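Serpin B3 (Homo sapiens, PDB 4ZK0) probably inhibits proteases by the serpin mechanism, in which an attacked reactive-centre loop inserts into a beta sheet and traps the enzyme. Local coordinates at residues 185-190 with 233-238; 210-215 with 283-288; 219-224 with 361-366. All coordinates share one frame; numbering follows the deposited sequence.

Contact 1. Residues 185-190 with 233-238; sequences QWEKKF and EIPYKG
The indole of W186 overlaps the ring of Y236 at one end only. The two planes are nearly parallel, 11° apart, but slid so far that the centroid of the W186 six-membered ring lies 4.7 Å from that of Y236. This is the breach of the serpin fold, where strand 174-185 runs out and its following loop meets the end of strand 229-235. The closest atoms are W186 CZ3 and Y236 CE1, at 3.4 Å. CE1 sits over one indole face, while F190 CE1 covers the opposite face near its rim. I234 CG2 also reaches W186 CZ3, at 3.4 Å. It can do so because chi1 of I234 (-46°) sets CG2 anti to the backbone N. Outside the pair, W186 NE1 bonds to T337 O, and the Y236 ring meets F182 edge-to-face.

Backbone bonds flank the single beta bridge between W186 and Y236. K237 N donates to Q185 O at 2.9 Å, almost straight (170° at the hydrogen). E187 N donates to P235 O, also at 2.9 Å. That carbonyl oxygen lies near the plane of the indole, at its edge. E187 OE1 forms a salt bridge with K239. E187 CB stays close to P235 O, at 3.3 Å. The long chains of Q185 and K237 run alongside each other, pointing the same way. Y236 OH is buried here and has no hydrogen-bond partner in the model; its nearest cover is the indole carbons CZ3 and CH2. P235 O is gripped a second time: water 1 donates to it at 2.8 Å and accepts from K188 N.

Contact 2. Residues 210-215 with 283-288; sequences IQMMRQ and HLPRFK. With ZN (zinc ion), chain B.
R214 lays the CG of its side chain over one face of the H283 imidazole. CG stands 3.6 Å from the ring centroid, only 15° off the normal, and the two side chains point the same way. H364 also stacks on this ring. The strands are antiparallel neighbours in sheet C of the serpin fold. M212, R214, H283 and P285 share one face of the sheet; M213 and L284 occupy the other.

On the first face, the bent M212 chain drops its sulfur into the hollow over the L284-P285 peptide, with SD 3.4 Å from P285 N. Beside it, I210 CD1 presses on P285 CB at 3.5 Å, a tight fit. On the second face, M213 crosses R286 at about a right angle, and its CG rests 3.6 Å from R286 CG. A bend at chi3 (-63°) turns its methyl CE back toward the neighbouring strand, 3.9 Å from L284 CD2.

M213 and L284 exchange two backbone bonds, and R286 N gives a third to Q211 O. Water 2 links Q211 N to R286 O. R286 itself forms a salt bridge with E338. H283 NE2 binds a zinc ion at 2.1 Å, with D281 and water 3 as further ligands. With the metal on NE2, the ring that R214 covers is probably polarised.

Contact 3. Residues 219-224 with 361-366; sequences FHFASL and EEFHCN. With ZN (zinc ion), chain C.
F221 and E361 make the tight part of this contact. The E361 side chain crosses that of F221 at about a right angle. Its CB sits over one face, 4.2 Å from the ring centroid and offset toward the rim. A bend at chi2 (-83°) sets the carboxylate beside the CZ-CE2 rim, above the ring plane and not over its middle. The carboxylate plane is tilted 30° from that of the phenyl, and OE1 comes within 3.3 Å of F221 CZ. At the ring edge, F221 CE1 meets F363 CD1 more distantly, at 4.2 Å. F363 turns into the hydrophobic interior, against V280 and V245.

The outer side is looser. S223 OG stays 4.3 Å from E361 OE2. E362 is exposed and points away from the other strand, but its carbonyl oxygen accepts a hydrogen bond from K230 NZ. H220, on the same strand as F221, binds a zinc ion together with E277.

No hydrogen bond joins the two segments directly. Strand 276-294 runs between them: F221 pairs with R276 on it, and E361 with R279. Two strands flanking a shared neighbour, one of them just after the reactive-centre loop, are typical of sheet C in serpins.

All three contacts lie at one end of the molecule, their centres about 20 to 24 Å from the centre of the chain, and each mixes buried with exposed residues. Contacts 2 and 3 both use strand 206-224, at different points, and both belong to sheet C; H283 pairs by backbone with F363 and C365. Contact 1 joins the end of strand 174-185 to strand 229-235, and F190 reaches over to M213 of contact 2. The chemistry differs with place. Contact 1 is aromatic packing around a bridged backbone, contact 2 is true strand pairing, and contact 3 has side-chain packing alone. Zinc is bound at the surface by histidines of contacts 2 and 3.

Contact 1. Residues 185-190 with 233-238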
loop_
_atom_site.group_PDB
_atom_site.type_symbol
_atom_site.label_atom_id
_atom_site.label_comp_id
_atom_site.label_asym_id
_atom_site.label_seq_id
_atom_site.Cartn_x
_atom_site.Cartn_y
_atom_site.Cartn_z
ATOM N N GLN A 185 -13.518 -5.944 -11.236
ATOM C CA GLN A 185 -14.706 -5.340 -11.809
ATOM C C GLN A 185 -15.515 -4.696 -10.681
ATOM O O GLN A 185 -15.624 -5.270 -9.621
ATOM C CB GLN A 185 -15.634 -6.406 -12.414
ATOM C CG GLN A 185 -15.036 -7.186 -13.565
ATOM C CD GLN A 185 -16.038 -8.221 -14.090
ATOM O OE1 GLN A 185 -17.219 -7.937 -14.189
ATOM N NE2 GLN A 185 -15.579 -9.403 -14.370
ATOM N N TRP A 186 -16.152 -3.578 -10.957
ATOM C CA TRP A 186 -17.051 -3.018 -9.993
ATOM C C TRP A 186 -18.266 -3.936 -9.848
ATOM O O TRP A 186 -18.689 -4.585 -10.798
ATOM C CB TRP A 186 -17.588 -1.677 -10.442
ATOM C CG TRP A 186 -16.650 -0.595 -10.503
ATOM C CD1 TRP A 186 -16.362 0.126 -11.609
ATOM C CD2 TRP A 186 -15.865 -0.042 -9.440
ATOM N NE1 TRP A 186 -15.437 1.081 -11.324
ATOM C CE2 TRP A 186 -15.094 0.994 -10.001
ATOM C CE3 TRP A 186 -15.726 -0.327 -8.083
ATOM C CZ2 TRP A 186 -14.208 1.745 -9.258
ATOM C CZ3 TRP A 186 -14.883 0.419 -7.345
ATOM C CH2 TRP A 186 -14.103 1.441 -7.941
ATOM N N GLU A 187 -18.848 -3.973 -8.669
ATOM C CA GLU A 187 -20.081 -4.693 -8.550
ATOM C C GLU A 187 -21.149 -4.066 -9.473
ATOM O O GLU A 187 -21.869 -4.768 -10.167
ATOM C CB GLU A 187 -20.579 -4.627 -7.152
ATOM C CG GLU A 187 -22.016 -5.014 -7.102
ATOM C CD GLU A 187 -22.211 -6.053 -6.100
ATOM O OE1 GLU A 187 -22.464 -5.662 -4.949
ATOM O OE2 GLU A 187 -21.993 -7.230 -6.474
ATOM N N LYS A 188 -21.220 -2.746 -9.480
ATOM C CA LYS A 188 -22.094 -2.031 -10.389
ATOM C C LYS A 188 -21.230 -1.169 -11.277
ATOM O O LYS A 188 -20.700 -0.162 -10.834
ATOM C CB LYS A 188 -23.028 -1.184 -9.551
ATOM C CG LYS A 188 -24.098 -2.036 -8.900
ATOM C CD LYS A 188 -24.447 -1.565 -7.500
ATOM C CE LYS A 188 -25.704 -2.236 -6.992
ATOM N NZ LYS A 188 -26.151 -1.527 -5.753
ATOM N N LYS A 189 -21.067 -1.586 -12.522
ATOM C CA LYS A 189 -20.231 -0.890 -13.448
ATOM C C LYS A 189 -20.840 0.452 -13.844
ATOM O O LYS A 189 -22.033 0.608 -13.828
ATOM C CB LYS A 189 -20.023 -1.758 -14.675
ATOM C CG LYS A 189 -19.115 -2.957 -14.457
ATOM C CD LYS A 189 -18.821 -3.562 -15.806
ATOM C CE LYS A 189 -17.723 -4.597 -15.814
ATOM N NZ LYS A 189 -18.137 -5.895 -15.214
ATOM N N PHE A 190 -20.016 1.432 -14.173
ATOM C CA PHE A 190 -20.491 2.708 -14.744
ATOM C C PHE A 190 -20.756 2.549 -16.220
ATOM O O PHE A 190 -20.136 1.739 -16.902
ATOM C CB PHE A 190 -19.449 3.799 -14.573
ATOM C CG PHE A 190 -19.206 4.164 -13.137
ATOM C CD1 PHE A 190 -18.299 3.449 -12.364
ATOM C CD2 PHE A 190 -19.890 5.210 -12.560
ATOM C CE1 PHE A 190 -18.053 3.818 -11.062
ATOM C CE2 PHE A 190 -19.644 5.580 -11.258
ATOM C CZ PHE A 190 -18.735 4.868 -10.493
ATOM N N GLU A 233 -19.027 3.421 0.284
ATOM C CA GLU A 233 -18.404 2.168 -0.040
ATOM C C GLU A 233 -18.847 1.725 -1.420
ATOM O O GLU A 233 -20.037 1.574 -1.669
ATOM C CB GLU A 233 -18.710 1.094 1.001
ATOM C CG GLU A 233 -18.286 -0.277 0.520
ATOM C CD GLU A 233 -18.731 -1.458 1.364
ATOM O OE1 GLU A 233 -19.413 -1.344 2.395
ATOM O OE2 GLU A 233 -18.302 -2.547 1.005
ATOM N N ILE A 234 -17.863 1.487 -2.311
ATOM C CA ILE A 234 -18.115 1.074 -3.690
ATOM C C ILE A 234 -17.596 -0.358 -3.846
ATOM O O ILE A 234 -16.391 -0.565 -3.981
ATOM C CB ILE A 234 -17.364 1.983 -4.686
ATOM C CG1 ILE A 234 -17.560 3.443 -4.282
ATOM C CG2 ILE A 234 -17.793 1.659 -6.105
ATOM C CD1 ILE A 234 -16.951 4.496 -5.203
ATOM N N PRO A 235 -18.472 -1.351 -3.789
ATOM C CA PRO A 235 -17.976 -2.733 -3.797
ATOM C C PRO A 235 -17.474 -3.259 -5.160
ATOM O O PRO A 235 -17.958 -2.820 -6.217
ATOM C CB PRO A 235 -19.211 -3.552 -3.335
ATOM C CG PRO A 235 -20.267 -2.563 -3.021
ATOM C CD PRO A 235 -19.952 -1.314 -3.763
ATOM N N TYR A 236 -16.456 -4.118 -5.138
ATOM C CA TYR A 236 -16.100 -4.923 -6.318
ATOM C C TYR A 236 -17.048 -6.130 -6.397
ATOM O O TYR A 236 -17.710 -6.541 -5.393
ATOM C CB TYR A 236 -14.623 -5.323 -6.296
ATOM C CG TYR A 236 -13.767 -4.069 -6.379
ATOM C CD1 TYR A 236 -13.533 -3.457 -7.579
ATOM C CD2 TYR A 236 -13.255 -3.471 -5.237
ATOM C CE1 TYR A 236 -12.787 -2.286 -7.657
ATOM C CE2 TYR A 236 -12.499 -2.311 -5.299
ATOM C CZ TYR A 236 -12.287 -1.717 -6.518
ATOM O OH TYR A 236 -11.592 -0.527 -6.591
ATOM N N LYS A 237 -17.168 -6.666 -7.597
ATOM C CA LYS A 237 -18.019 -7.802 -7.814
ATOM C C LYS A 237 -17.588 -8.954 -6.919
ATOM O O LYS A 237 -16.438 -9.343 -6.922
ATOM C CB LYS A 237 -17.992 -8.218 -9.265
ATOM C CG LYS A 237 -19.124 -9.203 -9.605
ATOM C CD LYS A 237 -19.148 -9.502 -11.102
ATOM C CE LYS A 237 -20.087 -10.670 -11.422
ATOM N NZ LYS A 237 -20.173 -10.772 -12.914
ATOM N N GLY A 238 -18.527 -9.460 -6.125
ATOM C CA GLY A 238 -18.301 -10.611 -5.248
ATOM C C GLY A 238 -18.252 -10.042 -3.854
ATOM O O GLY A 238 -18.473 -10.738 -2.874
HETATM O O HOH W 1 -19.890 -1.165 -7.335
#

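Contact 2. Residues 210-215 with 283-288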
loop_
_atom_site.group_PDB
_atom_site.type_symbol
_atom_site.label_atom_id
_atom_site.label_comp_id
_atom_site.label_asym_id
_atom_site.label_seq_id
_atom_site.Cartn_x
_atom_site.Cartn_y
_atom_site.Cartn_z
ATOM N N ILE A 210 -11.697 16.866 -16.339
ATOM C CA ILE A 210 -11.545 15.484 -15.963
ATOM C C ILE A 210 -12.681 14.766 -16.628
ATOM O O ILE A 210 -13.662 15.421 -16.982
ATOM C CB ILE A 210 -11.596 15.342 -14.424
ATOM C CG1 ILE A 210 -10.914 14.044 -13.968
ATOM C CG2 ILE A 210 -13.018 15.384 -13.901
ATOM C CD1 ILE A 210 -10.425 14.074 -12.527
ATOM N N GLN A 211 -12.533 13.458 -16.863
ATOM C CA GLN A 211 -13.655 12.622 -17.309
ATOM C C GLN A 211 -14.395 12.108 -16.073
ATOM O O GLN A 211 -13.837 11.352 -15.272
ATOM C CB GLN A 211 -13.212 11.461 -18.207
ATOM C CG GLN A 211 -12.477 11.863 -19.485
ATOM C CD GLN A 211 -13.256 12.897 -20.307
ATOM O OE1 GLN A 211 -12.753 14.004 -20.633
ATOM N NE2 GLN A 211 -14.498 12.570 -20.601
ATOM N N MET A 212 -15.659 12.489 -15.955
ATOM C CA MET A 212 -16.477 12.158 -14.789
ATOM C C MET A 212 -17.456 11.041 -15.084
ATOM O O MET A 212 -18.319 11.180 -15.927
ATOM C CB MET A 212 -17.248 13.374 -14.275
ATOM C CG MET A 212 -17.881 13.119 -12.896
ATOM S SD MET A 212 -16.616 12.952 -11.603
ATOM C CE MET A 212 -16.028 14.608 -11.427
ATOM N N MET A 213 -17.303 9.927 -14.371
ATOM C CA MET A 213 -18.174 8.780 -14.518
ATOM C C MET A 213 -19.357 9.049 -13.614
ATOM O O MET A 213 -19.214 9.681 -12.566
ATOM C CB MET A 213 -17.464 7.473 -14.094
ATOM C CG MET A 213 -16.133 7.238 -14.806
ATOM S SD MET A 213 -15.431 5.644 -14.319
ATOM C CE MET A 213 -15.171 5.939 -12.556
ATOM N N ARG A 214 -20.514 8.539 -13.987
ATOM C CA ARG A 214 -21.735 8.842 -13.226
ATOM C C ARG A 214 -22.676 7.656 -13.185
ATOM O O ARG A 214 -22.901 6.983 -14.206
ATOM C CB ARG A 214 -22.500 10.029 -13.811
ATOM C CG ARG A 214 -21.664 11.276 -13.932
ATOM C CD ARG A 214 -22.442 12.360 -14.664
ATOM N NE ARG A 214 -22.506 12.085 -16.071
ATOM C CZ ARG A 214 -23.334 12.675 -16.937
ATOM N NH1 ARG A 214 -24.257 13.546 -16.544
ATOM N NH2 ARG A 214 -23.272 12.355 -18.221
ATOM N N GLN A 215 -23.271 7.491 -12.016
ATOM C CA GLN A 215 -24.118 6.355 -11.718
ATOM C C GLN A 215 -25.101 6.749 -10.626
ATOM O O GLN A 215 -24.734 7.464 -9.708
ATOM C CB GLN A 215 -23.214 5.256 -11.147
ATOM C CG GLN A 215 -23.714 3.901 -11.378
ATOM C CD GLN A 215 -22.877 2.903 -10.626
ATOM O OE1 GLN A 215 -21.664 2.975 -10.607
ATOM N NE2 GLN A 215 -23.534 1.970 -10.002
ATOM N N HIS A 283 -20.779 10.574 -8.710
ATOM C CA HIS A 283 -19.941 11.058 -9.773
ATOM C C HIS A 283 -18.508 10.773 -9.326
ATOM O O HIS A 283 -18.021 11.324 -8.316
ATOM C CB HIS A 283 -20.111 12.561 -9.960
ATOM C CG HIS A 283 -21.415 12.963 -10.565
ATOM N ND1 HIS A 283 -21.591 14.198 -11.164
ATOM C CD2 HIS A 283 -22.581 12.302 -10.701
ATOM C CE1 HIS A 283 -22.828 14.284 -11.609
ATOM N NE2 HIS A 283 -23.448 13.150 -11.351
ATOM N N LEU A 284 -17.834 9.902 -10.060
ATOM C CA LEU A 284 -16.469 9.524 -9.719
ATOM C C LEU A 284 -15.595 9.650 -10.982
ATOM O O LEU A 284 -15.912 9.081 -12.030
ATOM C CB LEU A 284 -16.473 8.083 -9.213
ATOM C CG LEU A 284 -15.134 7.527 -8.725
ATOM C CD1 LEU A 284 -14.702 8.058 -7.347
ATOM C CD2 LEU A 284 -15.183 6.011 -8.701
ATOM N N PRO A 285 -14.513 10.394 -10.894
ATOM C CA PRO A 285 -13.641 10.537 -12.060
ATOM C C PRO A 285 -12.943 9.229 -12.520
ATOM O O PRO A 285 -12.595 8.356 -11.698
ATOM C CB PRO A 285 -12.587 11.532 -11.594
ATOM C CG PRO A 285 -12.587 11.474 -10.146
ATOM C CD PRO A 285 -13.922 10.980 -9.686
ATOM N N ARG A 286 -12.751 9.126 -13.837
ATOM C CA ARG A 286 -11.778 8.212 -14.399
ATOM C C ARG A 286 -10.479 8.789 -13.979
ATOM O O ARG A 286 -10.231 9.981 -14.207
ATOM C CB ARG A 286 -11.830 8.209 -15.933
ATOM C CG ARG A 286 -12.914 7.344 -16.503
ATOM C CD ARG A 286 -12.924 7.373 -18.055
ATOM N NE ARG A 286 -11.647 6.945 -18.645
ATOM C CZ ARG A 286 -11.339 5.712 -19.054
ATOM N NH1 ARG A 286 -12.200 4.713 -18.989
ATOM N NH2 ARG A 286 -10.142 5.477 -19.572
ATOM N N PHE A 287 -9.659 8.019 -13.292
ATOM C CA PHE A 287 -8.390 8.582 -12.904
ATOM C C PHE A 287 -7.289 7.527 -12.802
ATOM O O PHE A 287 -7.532 6.325 -12.797
ATOM C CB PHE A 287 -8.527 9.462 -11.610
ATOM C CG PHE A 287 -8.672 8.658 -10.324
ATOM C CD1 PHE A 287 -7.548 8.230 -9.613
ATOM C CD2 PHE A 287 -9.902 8.329 -9.858
ATOM C CE1 PHE A 287 -7.684 7.482 -8.451
ATOM C CE2 PHE A 287 -10.057 7.584 -8.698
ATOM C CZ PHE A 287 -8.948 7.136 -8.000
ATOM N N LYS A 288 -6.072 8.027 -12.735
ATOM C CA LYS A 288 -4.882 7.206 -12.552
ATOM C C LYS A 288 -3.857 7.944 -11.671
ATOM O O LYS A 288 -3.634 9.123 -11.865
ATOM C CB LYS A 288 -4.320 6.891 -13.917
ATOM C CG LYS A 288 -3.031 6.111 -13.892
ATOM C CD LYS A 288 -2.954 5.229 -15.112
ATOM C CE LYS A 288 -3.055 6.005 -16.396
ATOM N NZ LYS A 288 -1.983 7.021 -16.342
HETATM ZN ZN ZN B . -25.449 12.443 -11.559
HETATM O O HOH W 2 -10.293 11.815 -16.318
HETATM O O HOH W 3 -25.891 10.562 -12.807
#

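Contact 3. Residues 219-224 with 361-366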
loop_
_atom_site.group_PDB
_atom_site.type_symbol
_atom_site.label_atom_id
_atom_site.label_comp_id
_atom_site.label_asym_id
_atom_site.label_seq_id
_atom_site.Cartn_x
_atom_site.Cartn_y
_atom_site.Cartn_z
ATOM N N PHE A 219 -25.742 2.321 -2.285
ATOM C CA PHE A 219 -24.443 2.004 -1.759
ATOM C C PHE A 219 -24.568 2.264 -0.282
ATOM O O PHE A 219 -25.393 3.080 0.107
ATOM C CB PHE A 219 -23.381 3.001 -2.268
ATOM C CG PHE A 219 -23.091 2.932 -3.727
ATOM C CD1 PHE A 219 -22.290 1.918 -4.254
ATOM C CD2 PHE A 219 -23.558 3.915 -4.583
ATOM C CE1 PHE A 219 -21.978 1.888 -5.622
ATOM C CE2 PHE A 219 -23.256 3.900 -5.941
ATOM C CZ PHE A 219 -22.479 2.877 -6.465
ATOM N N HIS A 220 -23.733 1.613 0.518
ATOM C CA HIS A 220 -23.525 2.028 1.873
ATOM C C HIS A 220 -22.858 3.441 1.904
ATOM O O HIS A 220 -21.778 3.661 1.276
ATOM C CB HIS A 220 -22.645 1.019 2.621
ATOM C CG HIS A 220 -23.219 -0.360 2.674
ATOM N ND1 HIS A 220 -22.460 -1.495 2.472
ATOM C CD2 HIS A 220 -24.486 -0.788 2.870
ATOM C CE1 HIS A 220 -23.236 -2.561 2.557
ATOM N NE2 HIS A 220 -24.468 -2.160 2.797
ATOM N N PHE A 221 -23.471 4.321 2.691
ATOM C CA PHE A 221 -23.243 5.761 2.722
ATOM C C PHE A 221 -23.350 6.260 4.164
ATOM O O PHE A 221 -24.213 5.796 4.891
ATOM C CB PHE A 221 -24.304 6.477 1.874
ATOM C CG PHE A 221 -24.276 7.982 2.002
ATOM C CD1 PHE A 221 -23.496 8.752 1.171
ATOM C CD2 PHE A 221 -25.062 8.633 2.929
ATOM C CE1 PHE A 221 -23.486 10.121 1.258
ATOM C CE2 PHE A 221 -25.053 10.007 3.034
ATOM C CZ PHE A 221 -24.246 10.756 2.210
ATOM N N ALA A 222 -22.471 7.163 4.596
ATOM C CA ALA A 222 -22.722 7.980 5.815
ATOM C C ALA A 222 -22.297 9.405 5.648
ATOM O O ALA A 222 -21.249 9.680 4.979
ATOM C CB ALA A 222 -21.992 7.409 7.017
ATOM N N SER A 223 -23.102 10.312 6.236
ATOM C CA SER A 223 -22.719 11.718 6.445
ATOM C C SER A 223 -21.963 11.885 7.753
ATOM O O SER A 223 -22.501 11.570 8.810
ATOM C CB SER A 223 -23.940 12.619 6.536
ATOM O OG SER A 223 -24.338 13.028 5.249
ATOM N N LEU A 224 -20.736 12.388 7.694
ATOM C CA LEU A 224 -19.962 12.632 8.926
ATOM C C LEU A 224 -20.045 14.131 9.255
ATOM O O LEU A 224 -19.156 14.919 8.953
ATOM C CB LEU A 224 -18.548 12.120 8.786
ATOM C CG LEU A 224 -18.479 10.764 8.089
ATOM C CD1 LEU A 224 -17.023 10.477 7.758
ATOM C CD2 LEU A 224 -19.147 9.639 8.901
ATOM N N GLU A 361 -29.183 11.104 -1.979
ATOM C CA GLU A 361 -27.889 11.743 -1.644
ATOM C C GLU A 361 -26.954 11.889 -2.866
ATOM O O GLU A 361 -27.045 11.189 -3.811
ATOM C CB GLU A 361 -27.164 10.975 -0.527
ATOM C CG GLU A 361 -27.748 11.200 0.864
ATOM C CD GLU A 361 -27.246 12.462 1.547
ATOM O OE1 GLU A 361 -26.297 13.095 1.041
ATOM O OE2 GLU A 361 -27.776 12.817 2.617
ATOM N N GLU A 362 -26.095 12.874 -2.837
ATOM C CA GLU A 362 -25.155 13.115 -3.893
ATOM C C GLU A 362 -23.774 12.792 -3.358
ATOM O O GLU A 362 -23.515 12.936 -2.197
ATOM C CB GLU A 362 -25.201 14.577 -4.327
ATOM C CG GLU A 362 -26.494 14.970 -5.049
ATOM C CD GLU A 362 -26.559 16.472 -5.314
ATOM O OE1 GLU A 362 -25.553 17.173 -5.037
ATOM O OE2 GLU A 362 -27.603 16.970 -5.773
ATOM N N PHE A 363 -22.898 12.338 -4.228
ATOM C CA PHE A 363 -21.555 12.069 -3.842
ATOM C C PHE A 363 -20.689 12.426 -5.024
ATOM O O PHE A 363 -20.407 11.569 -5.828
ATOM C CB PHE A 363 -21.402 10.575 -3.414
ATOM C CG PHE A 363 -20.149 10.314 -2.616
ATOM C CD1 PHE A 363 -20.141 10.484 -1.263
ATOM C CD2 PHE A 363 -18.990 9.918 -3.240
ATOM C CE1 PHE A 363 -18.981 10.250 -0.541
ATOM C CE2 PHE A 363 -17.828 9.678 -2.531
ATOM C CZ PHE A 363 -17.824 9.876 -1.179
ATOM N N HIS A 364 -20.306 13.694 -5.134
ATOM C CA HIS A 364 -19.694 14.245 -6.348
ATOM C C HIS A 364 -18.215 14.462 -6.150
ATOM O O HIS A 364 -17.785 15.413 -5.504
ATOM C CB HIS A 364 -20.372 15.573 -6.772
ATOM C CG HIS A 364 -21.798 15.426 -7.229
ATOM N ND1 HIS A 364 -22.611 16.512 -7.494
ATOM C CD2 HIS A 364 -22.550 14.329 -7.469
ATOM C CE1 HIS A 364 -23.789 16.085 -7.914
ATOM N NE2 HIS A 364 -23.785 14.763 -7.898
ATOM N N CYS A 365 -17.406 13.568 -6.700
ATOM C CA CYS A 365 -15.975 13.615 -6.409
ATOM C C CYS A 365 -15.242 14.584 -7.347
ATOM O O CYS A 365 -14.326 14.177 -8.101
ATOM C CB CYS A 365 -15.418 12.199 -6.488
ATOM S SG CYS A 365 -16.016 11.141 -5.149
ATOM N N ASN A 366 -15.598 15.875 -7.272
ATOM C CA ASN A 366 -14.978 16.909 -8.159
ATOM C C ASN A 366 -14.112 17.839 -7.421
ATOM O O ASN A 366 -13.894 18.965 -7.866
ATOM C CB ASN A 366 -16.034 17.750 -8.902
ATOM C CG ASN A 366 -17.099 18.243 -7.968
ATOM O OD1 ASN A 366 -16.860 18.357 -6.753
ATOM N ND2 ASN A 366 -18.281 18.417 -8.471
HETATM ZN ZN ZN C . -25.964 -3.387 1.885
#